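Long-range contacts in epsin 1 (PDB 5LP0), which probably binds membranes rich in phosphatidylinositol 4,5-bisphosphate, helps to curve them and promotes clathrin-coated invagination during receptor-mediated endocytosis: residues Glu30-Thr35 and Ile73-Glu78; Glu43-Val48 and Thr67-Leu72; Thr93-Gln98 and Lys114-Val119. All coordinates share one frame; numbering follows the deposited sequence.

Interaction 1. Residues Glu30-Thr35 and Ile73-Glu78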
ATOM      1  N   GLU A  30     -10.626   7.189   1.674  1.00 14.87           N
ATOM      2  CA  GLU A  30     -10.381   8.086   2.798  1.00 13.24           C
ATOM      3  C   GLU A  30      -8.875   8.336   3.010  1.00  9.68           C
ATOM      4  O   GLU A  30      -8.437   9.467   3.215  1.00 11.07           O
ATOM      5  CB  GLU A  30     -11.010   7.534   4.078  1.00 19.59           C
ATOM      6  CG  GLU A  30     -12.523   7.482   4.048  1.00 28.70           C
ATOM      7  CD  GLU A  30     -13.113   6.657   5.184  1.00 36.31           C
ATOM      8  OE1 GLU A  30     -12.454   6.519   6.235  1.00 35.21           O
ATOM      9  OE2 GLU A  30     -14.238   6.141   5.019  1.00 40.89           O
ATOM     10  N   ILE A  31      -8.093   7.259   2.979  1.00 10.35           N
ATOM     11  CA  ILE A  31      -6.646   7.350   3.158  1.00  8.26           C
ATOM     12  C   ILE A  31      -6.043   8.185   2.009  1.00  9.16           C
ATOM     13  O   ILE A  31      -5.196   9.046   2.245  1.00  9.98           O
ATOM     14  CB  ILE A  31      -5.999   5.957   3.278  1.00  9.53           C
ATOM     15  CG1 ILE A  31      -6.576   5.209   4.500  1.00  8.01           C
ATOM     16  CG2 ILE A  31      -4.489   6.077   3.418  1.00  9.07           C
ATOM     17  CD1 ILE A  31      -6.244   3.738   4.533  1.00  7.97           C
ATOM     18  N   ALA A  32      -6.530   7.988   0.778  1.00  7.81           N
ATOM     19  CA  ALA A  32      -6.036   8.752  -0.353  1.00  8.20           C
ATOM     20  C   ALA A  32      -6.289  10.248  -0.144  1.00  7.74           C
ATOM     21  O   ALA A  32      -5.397  11.049  -0.379  1.00  8.61           O
ATOM     22  CB  ALA A  32      -6.685   8.293  -1.649  1.00 11.79           C
ATOM     23  N   ASP A  33      -7.486  10.639   0.308  1.00  8.55           N
ATOM     24  CA  ASP A  33      -7.730  12.051   0.582  1.00  8.99           C
ATOM     25  C   ASP A  33      -6.767  12.581   1.650  1.00  7.91           C
ATOM     26  O   ASP A  33      -6.255  13.689   1.526  1.00  9.08           O
ATOM     27  CB  ASP A  33      -9.168  12.289   1.056  1.00 10.46           C
ATOM     28  CG  ASP A  33     -10.177  12.220  -0.066  1.00 14.33           C
ATOM     29  OD1 ASP A  33      -9.807  12.495  -1.230  1.00 14.45           O
ATOM     30  OD2 ASP A  33     -11.341  11.885   0.226  1.00 19.82           O
ATOM     31  N   LEU A  34      -6.513  11.772   2.688  1.00  7.47           N
ATOM     32  CA  LEU A  34      -5.606  12.180   3.761  1.00  8.96           C
ATOM     33  C   LEU A  34      -4.162  12.354   3.287  1.00  7.18           C
ATOM     34  O   LEU A  34      -3.387  13.074   3.914  1.00  8.65           O
ATOM     35  CB  LEU A  34      -5.671  11.213   4.951  1.00  8.58           C
ATOM     36  CG  LEU A  34      -6.955  11.320   5.787  1.00 11.26           C
ATOM     37  CD1 LEU A  34      -7.081  10.138   6.714  1.00 11.62           C
ATOM     38  CD2 LEU A  34      -6.992  12.623   6.588  1.00 13.22           C
ATOM     39  N   THR A  35      -3.763  11.677   2.214  1.00  6.68           N
ATOM     40  CA  THR A  35      -2.388  11.896   1.717  1.00  8.15           C
ATOM     41  C   THR A  35      -2.092  13.318   1.236  1.00  6.64           C
ATOM     42  O   THR A  35      -0.922  13.674   1.088  1.00  8.99           O
ATOM     43  CB  THR A  35      -1.955  10.914   0.598  1.00  7.13           C
ATOM     44  OG1 THR A  35      -2.734  11.138  -0.586  1.00  7.57           O
ATOM     45  CG2 THR A  35      -2.070   9.449   1.079  1.00  6.74           C
ATOM     46  N   ILE A  73      -0.670   5.433  -4.709  1.00  8.51           N
ATOM     47  CA  ILE A  73       0.158   5.888  -5.821  1.00  7.39           C
ATOM     48  C   ILE A  73      -0.725   6.424  -6.951  1.00 10.18           C
ATOM     49  O   ILE A  73      -0.429   7.485  -7.526  1.00 10.84           O
ATOM     50  CB  ILE A  73       1.032   4.730  -6.354  1.00 10.11           C
ATOM     51  CG1 ILE A  73       2.207   4.461  -5.404  1.00  9.53           C
ATOM     52  CG2 ILE A  73       1.528   5.003  -7.769  1.00 11.30           C
ATOM     53  CD1 ILE A  73       2.810   3.052  -5.554  1.00 11.36           C
ATOM     54  N   LYS A  74      -1.811   5.725  -7.242  1.00 11.11           N
ATOM     55  CA  LYS A  74      -2.672   6.067  -8.381  1.00 10.44           C
ATOM     56  C   LYS A  74      -3.740   7.105  -8.047  1.00 10.84           C
ATOM     57  O   LYS A  74      -4.184   7.844  -8.926  1.00 12.41           O
ATOM     58  CB  LYS A  74      -3.357   4.808  -8.901  1.00 12.38           C
ATOM     59  CG  LYS A  74      -2.422   3.786  -9.514  1.00 12.24           C
ATOM     60  CD  LYS A  74      -3.190   2.561  -9.954  1.00 10.35           C
ATOM     61  CE  LYS A  74      -2.246   1.555 -10.550  1.00 11.28           C
ATOM     62  NZ  LYS A  74      -2.972   0.346 -11.056  1.00 13.60           N
ATOM     63  N   THR A  75      -4.137   7.193  -6.783  1.00 10.06           N
ATOM     64  CA  THR A  75      -5.337   7.938  -6.398  1.00 12.02           C
ATOM     65  C   THR A  75      -5.075   9.089  -5.409  1.00 11.61           C
ATOM     66  O   THR A  75      -5.917   9.985  -5.249  1.00 14.75           O
ATOM     67  CB  THR A  75      -6.360   6.989  -5.750  1.00 19.74           C
ATOM     68  OG1 THR A  75      -6.315   5.701  -6.402  1.00 21.80           O
ATOM     69  CG2 THR A  75      -7.735   7.555  -5.871  1.00 21.41           C
ATOM     70  N   GLY A  76      -3.927   9.039  -4.737  1.00 11.62           N
ATOM     71  CA  GLY A  76      -3.580   9.996  -3.708  1.00 11.47           C
ATOM     72  C   GLY A  76      -2.701  11.116  -4.234  1.00 10.21           C
ATOM     73  O   GLY A  76      -2.541  11.294  -5.443  1.00 11.38           O
ATOM     74  N   SER A  77      -2.131  11.884  -3.315  1.00 11.10           N
ATOM     75  CA  SER A  77      -1.158  12.919  -3.655  1.00  7.69           C
ATOM     76  C   SER A  77       0.006  12.347  -4.462  1.00  8.57           C
ATOM     77  O   SER A  77       0.431  11.209  -4.243  1.00  9.90           O
ATOM     78  CB  SER A  77      -0.612  13.537  -2.367  1.00 10.63           C
ATOM     79  OG  SER A  77       0.505  14.364  -2.636  1.00 12.67           O
ATOM     80  N   GLU A  78       0.515  13.123  -5.411  1.00 13.18           N
ATOM     81  CA  GLU A  78       1.655  12.694  -6.199  1.00 14.18           C
ATOM     82  C   GLU A  78       2.909  12.513  -5.342  1.00 11.97           C
ATOM     83  O   GLU A  78       3.862  11.874  -5.773  1.00 13.41           O
ATOM     84  CB  GLU A  78       1.875  13.639  -7.394  1.00 19.74           C
ATOM     85  CG  GLU A  78       0.732  13.548  -8.417  1.00 24.49           C
ATOM     86  CD  GLU A  78       0.986  14.290  -9.720  1.00 29.76           C
ATOM     87  OE1 GLU A  78       1.839  15.205  -9.763  1.00 39.53           O
ATOM     88  OE2 GLU A  78       0.322  13.938 -10.707  1.00 42.75           O
TER

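Interaction 2. Residues Glu43-Val48 and Thr67-Leu72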
ATOM      1  N   GLU A  43       2.169  10.188   8.686  1.00  8.13           N
ATOM      2  CA  GLU A  43       1.620   9.076   9.490  1.00 10.16           C
ATOM      3  C   GLU A  43       1.268   7.862   8.615  1.00  7.37           C
ATOM      4  O   GLU A  43       1.545   6.692   8.971  1.00 10.12           O
ATOM      5  CB  GLU A  43       0.390   9.543  10.281  1.00 12.91           C
ATOM      6  CG  GLU A  43       0.685  10.609  11.344  1.00 15.98           C
ATOM      7  CD  GLU A  43      -0.570  11.345  11.836  1.00 25.87           C
ATOM      8  OE1 GLU A  43      -1.633  11.264  11.177  1.00 26.69           O
ATOM      9  OE2 GLU A  43      -0.493  12.009  12.902  1.00 31.28           O
ATOM     10  N   ILE A  44       0.702   8.125   7.440  1.00  8.03           N
ATOM     11  CA  ILE A  44       0.185   7.079   6.562  1.00  7.08           C
ATOM     12  C   ILE A  44       1.373   6.328   5.999  1.00  6.28           C
ATOM     13  O   ILE A  44       1.456   5.112   6.099  1.00  7.62           O
ATOM     14  CB  ILE A  44      -0.660   7.693   5.429  1.00  6.67           C
ATOM     15  CG1 ILE A  44      -2.006   8.117   5.987  1.00  8.59           C
ATOM     16  CG2 ILE A  44      -0.846   6.688   4.241  1.00  6.36           C
ATOM     17  CD1 ILE A  44      -2.766   9.080   5.097  1.00  8.95           C
ATOM     18  N   MET A  45       2.335   7.042   5.473  1.00  7.88           N
ATOM     19  CA  MET A  45       3.432   6.417   4.782  1.00  6.33           C
ATOM     20  C   MET A  45       4.276   5.628   5.765  1.00  7.86           C
ATOM     21  O   MET A  45       4.703   4.508   5.458  1.00  7.12           O
ATOM     22  CB  MET A  45       4.270   7.451   4.054  1.00  7.82           C
ATOM     23  CG  MET A  45       3.515   8.080   2.894  1.00  7.86           C
ATOM     24  SD  MET A  45       2.937   6.980   1.569  1.00  8.64           S
ATOM     25  CE  MET A  45       4.491   6.592   0.749  1.00 13.06           C
ATOM     26  N   SER A  46       4.481   6.145   6.966  1.00  6.94           N
ATOM     27  CA  SER A  46       5.281   5.418   7.934  1.00  7.28           C
ATOM     28  C   SER A  46       4.623   4.070   8.218  1.00  6.77           C
ATOM     29  O   SER A  46       5.309   3.020   8.240  1.00  8.40           O
ATOM     30  CB  SER A  46       5.415   6.229   9.223  1.00 11.63           C
ATOM     31  OG  SER A  46       6.107   5.463  10.180  1.00 16.09           O
ATOM     32  N   MET A  47       3.312   4.089   8.455  1.00  5.86           N
ATOM     33  CA  MET A  47       2.601   2.855   8.754  1.00  7.59           C
ATOM     34  C   MET A  47       2.611   1.885   7.570  1.00  5.15           C
ATOM     35  O   MET A  47       2.734   0.675   7.745  1.00  6.54           O
ATOM     36  CB  MET A  47       1.178   3.159   9.219  1.00  7.86           C
ATOM     37  CG  MET A  47       0.499   1.948   9.856  1.00  8.62           C
ATOM     38  SD  MET A  47       1.313   1.452  11.407  1.00 10.82           S
ATOM     39  CE  MET A  47       1.680  -0.280  11.123  1.00  9.06           C
ATOM     40  N   VAL A  48       2.517   2.380   6.350  1.00  5.61           N
ATOM     41  CA  VAL A  48       2.534   1.502   5.195  1.00  4.10           C
ATOM     42  C   VAL A  48       3.894   0.828   5.070  1.00  4.70           C
ATOM     43  O   VAL A  48       3.961  -0.397   4.850  1.00  5.65           O
ATOM     44  CB  VAL A  48       2.142   2.247   3.885  1.00  5.81           C
ATOM     45  CG1 VAL A  48       2.265   1.299   2.692  1.00  8.77           C
ATOM     46  CG2 VAL A  48       0.701   2.777   3.942  1.00  5.84           C
ATOM     47  N   THR A  67      -1.355  -3.502  -1.885  1.00  6.34           N
ATOM     48  CA  THR A  67      -2.619  -3.105  -2.502  1.00  6.95           C
ATOM     49  C   THR A  67      -2.945  -1.664  -2.132  1.00  7.78           C
ATOM     50  O   THR A  67      -3.292  -0.857  -2.988  1.00  7.82           O
ATOM     51  CB  THR A  67      -3.720  -4.024  -2.073  1.00  7.07           C
ATOM     52  OG1 THR A  67      -3.388  -5.341  -2.528  1.00 11.65           O
ATOM     53  CG2 THR A  67      -5.057  -3.590  -2.679  1.00  9.62           C
ATOM     54  N   LEU A  68      -2.773  -1.320  -0.860  1.00  6.42           N
ATOM     55  CA  LEU A  68      -3.018   0.045  -0.425  1.00  4.75           C
ATOM     56  C   LEU A  68      -2.020   1.007  -1.076  1.00  7.20           C
ATOM     57  O   LEU A  68      -2.413   2.061  -1.592  1.00  7.82           O
ATOM     58  CB  LEU A  68      -2.966   0.132   1.093  1.00  6.90           C
ATOM     59  CG  LEU A  68      -3.075   1.554   1.638  1.00  5.71           C
ATOM     60  CD1 LEU A  68      -4.429   2.166   1.274  1.00  9.70           C
ATOM     61  CD2 LEU A  68      -2.887   1.558   3.137  1.00  9.01           C
ATOM     62  N   MET A  69      -0.739   0.676  -1.076  1.00  6.82           N
ATOM     63  CA  MET A  69       0.246   1.565  -1.656  1.00  7.55           C
ATOM     64  C   MET A  69      -0.060   1.792  -3.131  1.00  6.43           C
ATOM     65  O   MET A  69       0.005   2.936  -3.598  1.00  8.40           O
ATOM     66  CB  MET A  69       1.669   1.039  -1.477  1.00  7.46           C
ATOM     67  CG  MET A  69       2.714   2.112  -1.797  1.00  8.25           C
ATOM     68  SD  MET A  69       2.714   3.498  -0.594  1.00 11.33           S
ATOM     69  CE  MET A  69       4.066   3.006   0.465  1.00 13.51           C
ATOM     70  N   GLU A  70      -0.414   0.750  -3.873  1.00  7.13           N
ATOM     71  CA  GLU A  70      -0.772   0.921  -5.266  1.00 10.21           C
ATOM     72  C   GLU A  70      -1.937   1.899  -5.422  1.00  8.96           C
ATOM     73  O   GLU A  70      -1.916   2.809  -6.269  1.00  8.79           O
ATOM     74  CB  GLU A  70      -1.143  -0.421  -5.874  1.00 11.73           C
ATOM     75  CG  GLU A  70      -1.564  -0.301  -7.331  1.00 16.09           C
ATOM     76  CD  GLU A  70      -1.909  -1.632  -7.943  1.00 22.95           C
ATOM     77  OE1 GLU A  70      -2.124  -2.616  -7.200  1.00 30.88           O
ATOM     78  OE2 GLU A  70      -1.955  -1.700  -9.185  1.00 25.90           O
ATOM     79  N   TYR A  71      -2.969   1.707  -4.619  1.00  7.75           N
ATOM     80  CA  TYR A  71      -4.129   2.590  -4.663  1.00  8.19           C
ATOM     81  C   TYR A  71      -3.727   4.042  -4.371  1.00  8.71           C
ATOM     82  O   TYR A  71      -4.194   4.973  -5.027  1.00 11.00           O
ATOM     83  CB  TYR A  71      -5.173   2.121  -3.656  1.00 10.61           C
ATOM     84  CG  TYR A  71      -6.454   2.929  -3.696  1.00 10.16           C
ATOM     85  CD1 TYR A  71      -7.505   2.530  -4.482  1.00 11.78           C
ATOM     86  CD2 TYR A  71      -6.599   4.085  -2.948  1.00 12.24           C
ATOM     87  CE1 TYR A  71      -8.679   3.236  -4.510  1.00 11.16           C
ATOM     88  CE2 TYR A  71      -7.771   4.825  -2.991  1.00 17.16           C
ATOM     89  CZ  TYR A  71      -8.801   4.398  -3.785  1.00 14.90           C
ATOM     90  OH  TYR A  71      -9.973   5.107  -3.840  1.00 18.48           O
ATOM     91  N   LEU A  72      -2.855   4.260  -3.390  1.00  7.14           N
ATOM     92  CA  LEU A  72      -2.428   5.614  -3.037  1.00  7.78           C
ATOM     93  C   LEU A  72      -1.517   6.238  -4.093  1.00  8.62           C
ATOM     94  O   LEU A  72      -1.573   7.442  -4.359  1.00  9.10           O
ATOM     95  CB  LEU A  72      -1.716   5.566  -1.690  1.00  7.73           C
ATOM     96  CG  LEU A  72      -2.526   5.112  -0.480  1.00  7.70           C
ATOM     97  CD1 LEU A  72      -1.650   5.158   0.782  1.00  7.60           C
ATOM     98  CD2 LEU A  72      -3.799   5.947  -0.283  1.00  9.81           C
TER

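Interaction 3. Residues Thr93-Gln98 and Lys114-Val119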
ATOM      1  N   THR A  93      12.599  -5.553  -2.600  1.00  6.56           N
ATOM      2  CA  THR A  93      12.982  -6.651  -1.734  1.00  6.40           C
ATOM      3  C   THR A  93      11.856  -7.670  -1.641  1.00  8.01           C
ATOM      4  O   THR A  93      12.112  -8.845  -1.386  1.00  8.51           O
ATOM      5  CB  THR A  93      13.383  -6.149  -0.351  1.00  6.92           C
ATOM      6  OG1 THR A  93      13.932  -7.219   0.393  1.00 11.12           O
ATOM      7  CG2 THR A  93      12.209  -5.548   0.448  1.00  8.29           C
ATOM      8  N   LEU A  94      10.625  -7.218  -1.849  1.00  6.88           N
ATOM      9  CA  LEU A  94       9.466  -8.083  -1.693  1.00  6.93           C
ATOM     10  C   LEU A  94       9.311  -9.104  -2.824  1.00  9.05           C
ATOM     11  O   LEU A  94       8.550 -10.065  -2.696  1.00  9.98           O
ATOM     12  CB  LEU A  94       8.199  -7.255  -1.547  1.00  9.55           C
ATOM     13  CG  LEU A  94       8.230  -6.297  -0.345  1.00  8.42           C
ATOM     14  CD1 LEU A  94       6.944  -5.441  -0.302  1.00  8.29           C
ATOM     15  CD2 LEU A  94       8.439  -7.030   0.968  1.00  7.98           C
ATOM     16  N   LYS A  95      10.042  -8.904  -3.918  1.00  9.29           N
ATOM     17  CA  LYS A  95      10.097  -9.897  -4.994  1.00  9.91           C
ATOM     18  C   LYS A  95      10.816 -11.151  -4.502  1.00  8.86           C
ATOM     19  O   LYS A  95      10.732 -12.179  -5.144  1.00 11.16           O
ATOM     20  CB  LYS A  95      10.787  -9.315  -6.231  1.00 10.89           C
ATOM     21  CG  LYS A  95      10.000  -8.141  -6.850  1.00 10.39           C
ATOM     22  CD  LYS A  95      10.730  -7.416  -7.972  1.00 15.71           C
ATOM     23  CE  LYS A  95      10.990  -8.340  -9.129  1.00 20.85           C
ATOM     24  NZ  LYS A  95      11.659  -7.609 -10.234  1.00 25.31           N
ATOM     25  N   ASP A  96      11.506 -11.042  -3.362  1.00 10.17           N
ATOM     26  CA  ASP A  96      12.202 -12.167  -2.726  1.00 11.33           C
ATOM     27  C   ASP A  96      11.492 -12.724  -1.504  1.00 11.63           C
ATOM     28  O   ASP A  96      12.019 -13.620  -0.842  1.00 13.29           O
ATOM     29  CB  ASP A  96      13.617 -11.755  -2.288  1.00 14.51           C
ATOM     30  CG  ASP A  96      14.418 -11.133  -3.403  1.00 16.77           C
ATOM     31  OD1 ASP A  96      14.421 -11.693  -4.512  1.00 18.99           O
ATOM     32  OD2 ASP A  96      15.049 -10.075  -3.166  1.00 17.86           O
ATOM     33  N   PHE A  97      10.314 -12.198  -1.193  1.00 11.84           N
ATOM     34  CA  PHE A  97       9.601 -12.572   0.024  1.00 10.30           C
ATOM     35  C   PHE A  97       9.219 -14.044   0.011  1.00 10.50           C
ATOM     36  O   PHE A  97       8.700 -14.530  -0.981  1.00 11.39           O
ATOM     37  CB  PHE A  97       8.353 -11.699   0.163  1.00  8.90           C
ATOM     38  CG  PHE A  97       7.581 -11.914   1.430  1.00  8.28           C
ATOM     39  CD1 PHE A  97       7.760 -11.072   2.510  1.00  8.84           C
ATOM     40  CD2 PHE A  97       6.650 -12.938   1.541  1.00  7.88           C
ATOM     41  CE1 PHE A  97       7.039 -11.237   3.659  1.00  8.79           C
ATOM     42  CE2 PHE A  97       5.930 -13.101   2.715  1.00  9.23           C
ATOM     43  CZ  PHE A  97       6.149 -12.249   3.775  1.00  8.99           C
ATOM     44  N   GLN A  98       9.474 -14.734   1.121  1.00  9.32           N
ATOM     45  CA  GLN A  98       9.150 -16.159   1.266  1.00 10.38           C
ATOM     46  C   GLN A  98       8.187 -16.388   2.408  1.00 10.84           C
ATOM     47  O   GLN A  98       8.386 -15.872   3.508  1.00 11.39           O
ATOM     48  CB  GLN A  98      10.408 -16.985   1.589  1.00 13.37           C
ATOM     49  CG  GLN A  98      11.582 -16.815   0.650  1.00 13.31           C
ATOM     50  CD  GLN A  98      11.287 -17.271  -0.764  1.00 15.30           C
ATOM     51  OE1 GLN A  98      10.839 -18.391  -0.988  1.00 18.97           O
ATOM     52  NE2 GLN A  98      11.538 -16.394  -1.732  1.00 15.01           N
ATOM     53  N   LYS A 114       2.846  -9.539  -6.758  1.00  7.62           N
ATOM     54  CA  LYS A 114       2.336  -8.193  -6.540  1.00  7.39           C
ATOM     55  C   LYS A 114       3.493  -7.188  -6.488  1.00  8.52           C
ATOM     56  O   LYS A 114       3.398  -6.114  -7.070  1.00  7.85           O
ATOM     57  CB  LYS A 114       1.459  -8.157  -5.283  1.00  9.43           C
ATOM     58  CG  LYS A 114       0.814  -6.804  -5.009  1.00 10.29           C
ATOM     59  CD  LYS A 114      -0.226  -6.859  -3.882  1.00 10.53           C
ATOM     60  CE  LYS A 114      -1.553  -7.397  -4.380  1.00 14.09           C
ATOM     61  NZ  LYS A 114      -2.263  -6.465  -5.298  1.00 15.26           N
ATOM     62  N   ALA A 115       4.592  -7.541  -5.819  1.00  7.56           N
ATOM     63  CA  ALA A 115       5.774  -6.694  -5.770  1.00  8.05           C
ATOM     64  C   ALA A 115       6.350  -6.467  -7.172  1.00  8.38           C
ATOM     65  O   ALA A 115       6.708  -5.357  -7.528  1.00  8.26           O
ATOM     66  CB  ALA A 115       6.834  -7.293  -4.857  1.00 10.31           C
ATOM     67  N   LYS A 116       6.463  -7.527  -7.964  1.00  7.49           N
ATOM     68  CA  LYS A 116       6.980  -7.417  -9.323  1.00  8.31           C
ATOM     69  C   LYS A 116       6.192  -6.367 -10.099  1.00  8.55           C
ATOM     70  O   LYS A 116       6.778  -5.483 -10.768  1.00  8.58           O
ATOM     71  CB  LYS A 116       6.866  -8.772 -10.016  1.00  9.32           C
ATOM     72  CG  LYS A 116       7.316  -8.792 -11.455  1.00 14.91           C
ATOM     73  CD  LYS A 116       7.065 -10.141 -12.110  1.00 20.42           C
ATOM     74  CE  LYS A 116       7.508 -10.112 -13.552  1.00 31.73           C
ATOM     75  NZ  LYS A 116       7.548 -11.484 -14.113  1.00 39.51           N
ATOM     76  N   GLN A 117       4.858  -6.474 -10.041  1.00  7.29           N
ATOM     77  CA  GLN A 117       4.003  -5.544 -10.779  1.00  8.33           C
ATOM     78  C   GLN A 117       4.086  -4.112 -10.263  1.00  8.53           C
ATOM     79  O   GLN A 117       4.025  -3.157 -11.049  1.00 10.02           O
ATOM     80  CB  GLN A 117       2.549  -6.031 -10.804  1.00  9.72           C
ATOM     81  CG  GLN A 117       2.397  -7.441 -11.360  1.00  9.60           C
ATOM     82  CD  GLN A 117       2.862  -7.602 -12.789  1.00 11.74           C
ATOM     83  OE1 GLN A 117       3.000  -6.639 -13.543  1.00 14.67           O
ATOM     84  NE2 GLN A 117       3.031  -8.840 -13.192  1.00 11.67           N
ATOM     85  N   LEU A 118       4.221  -3.952  -8.953  1.00  7.39           N
ATOM     86  CA  LEU A 118       4.280  -2.624  -8.386  1.00  7.64           C
ATOM     87  C   LEU A 118       5.593  -1.953  -8.755  1.00  8.54           C
ATOM     88  O   LEU A 118       5.630  -0.761  -9.009  1.00  9.72           O
ATOM     89  CB  LEU A 118       4.067  -2.688  -6.865  1.00  8.69           C
ATOM     90  CG  LEU A 118       4.060  -1.401  -6.045  1.00  9.35           C
ATOM     91  CD1 LEU A 118       3.062  -0.446  -6.642  1.00 12.33           C
ATOM     92  CD2 LEU A 118       3.722  -1.678  -4.585  1.00 11.21           C
ATOM     93  N   VAL A 119       6.674  -2.722  -8.834  1.00  7.45           N
ATOM     94  CA  VAL A 119       7.962  -2.170  -9.200  1.00  9.21           C
ATOM     95  C   VAL A 119       7.932  -1.703 -10.661  1.00 11.06           C
ATOM     96  O   VAL A 119       8.402  -0.603 -10.961  1.00 10.49           O
ATOM     97  CB  VAL A 119       9.098  -3.202  -9.017  1.00  9.57           C
ATOM     98  CG1 VAL A 119      10.376  -2.703  -9.673  1.00 13.01           C
ATOM     99  CG2 VAL A 119       9.346  -3.478  -7.529  1.00 11.48           C
TER
HETATM  100  O   HOH W   1       9.480  -5.902 -11.422  1.00 14.36           O

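Interaction 1. Residues Glu30-Thr35 and Ile73-Glu78
The contact joins helix 25-34 and the residue that follows it to the turn after helix 59-75 in the all-helical ENTH domain: T35, next after L34, meets G76 and S77, where the chain leaves helix 59-75 and prepares the start of helix 78-86. One hydrogen bond crosses it, from S77 N to T35 OG1 at 2.9 Å, and an N-H...O angle of 169° makes it nearly straight. The same hydroxyl donates to A32 O at 2.7 Å, in the carbonyl plane and on a lone pair. T35 OG1 is thus donor to one backbone atom and acceptor from another. With chi1 at 66°, OG1 lies between the backbone N and the carbonyl carbon, which lets it reach A32 O while facing S77 N. G76 CA lies 3.4 Å from T35 OG1; a CB on that residue would run into the hydroxyl. A32 and G76 bring their CA atoms to 4.3 Å, and the methyl of A32 lies against T75 O at 4.1 Å, so small residues allow the backbones to come close. S77 is an N-cap whose OG accepts from R79 N, while T75 OG1 bonds back to Y71 O. Around this buried junction, helix 125-139 packs on T75 through A135 and K139, I44 of helix 38-51 touches T35, and V80 of helix 78-86 reaches T35 as well.

Interaction 2. Residues Glu43-Val48 and Thr67-Leu72
M69 of helix 59-75 reaches across to M45 and V48 of helix 38-51, and its path shows how a long side chain spans the distance between two helices. The axes of segments 43-48 and 67-72 approach to 11.2 Å and run roughly antiparallel, at 145° between their directions. From CB, which does not itself face the other helix, the chain leaves with CG anti to the backbone N (chi1 -167°), then bends at chi2 and chi3, and these bends turn its end toward helix 38-51. SD comes first, 3.8 Å from M45 CE and 4.0 Å from V48 CG1. The terminal CE goes further, lying 3.6 Å from M45 CE and pressing on V48 CG1 at 3.3 Å, tighter than ordinary van der Waals contact. M45 is bent too, and the two methionine side chains cross at about a right angle, methyl against methyl. Replacing M69 by an alanine would probably leave the V48 CG1 methyl and the M45 methyl without their partner and open a gap between the helices. The two branches of V48 divide the work: CG1 takes the methionine, while CG2 meets L68 CD2 at 3.9 Å. One turn away along each helix, I44 CG2 rests on L72 CD1 at the same distance. No hydrogen bond crosses the interface; it is wholly apolar, with V80 and C84 of helix 78-86 adding to the cover on M69. This is the apolar packing of helix 38-51 against helix 59-75 in the interior of the all-helical ENTH domain, near the centre of the chain.

Interaction 3. Residues Thr93-Gln98 and Lys114-Val119
K95 and A115 bury most of the surface here, the lysine chain lying over the helix and the alanine methyl against the 3-10 turn, with K116 next. K95 belongs to the 3-10 turn 93-96, and its aliphatic chain runs over helix 108-122 at A115, K116 and V119. CG is 3.8 Å from both A115 CB and K116 N, so it rests on the helix backbone. CD continues past V119 CG2 at 4.2 Å, the two side chains crossing at about a right angle. A bend at chi3 (62°) keeps CE beside K116 CA (4.1 Å) and brings NZ to a water, which accepts from K95 NZ at 3.0 Å and donates to K116 O at 2.8 Å. The ammonium group is thus tied to a backbone carbonyl through solvent, and K116, whose chain extends away, keeps its NZ 6.9 Å from K95 NZ, a spacing that probably limits the repulsion between like charges. A115 works on the buried side. Its methyl lies 3.6 Å from L94 CB and also close to L94 C, so the small residue lets the turn settle onto the helix; the K95 and A115 CA atoms are only 5.4 Å apart. L94 points toward helix 108-122, and its side chain also touches V62 and M66 of helix 59-75. V91 and Q92 of helix 89-92 pack on V119. Apolar within and bridged by a water at its exposed side, the 3-10 turn after helix 89-92 thus packs on helix 108-122 in the all-helical ENTH domain.

In the fold
Helix 59-75 connects the first two contacts, whose centres lie 9 Å apart: L72 CD2 packs against A32 N at 3.6 Å, and I44 CD1 against L34 CB at 3.6 Å. Interaction 2 falls within the chain span bounded by interaction 1, whereas interaction 3 follows both in sequence, 22 Å from interaction 1 and 16 Å from interaction 2, centre to centre. Interactions 1 and 3 still touch, through I73 CD1 and L118 CD1 at 3.7 Å. The probable phosphoinositide site lies nearer interactions 2 and 3: the side chain of R51 is about 6 Å from that of V48 and about 9 Å from that of L94.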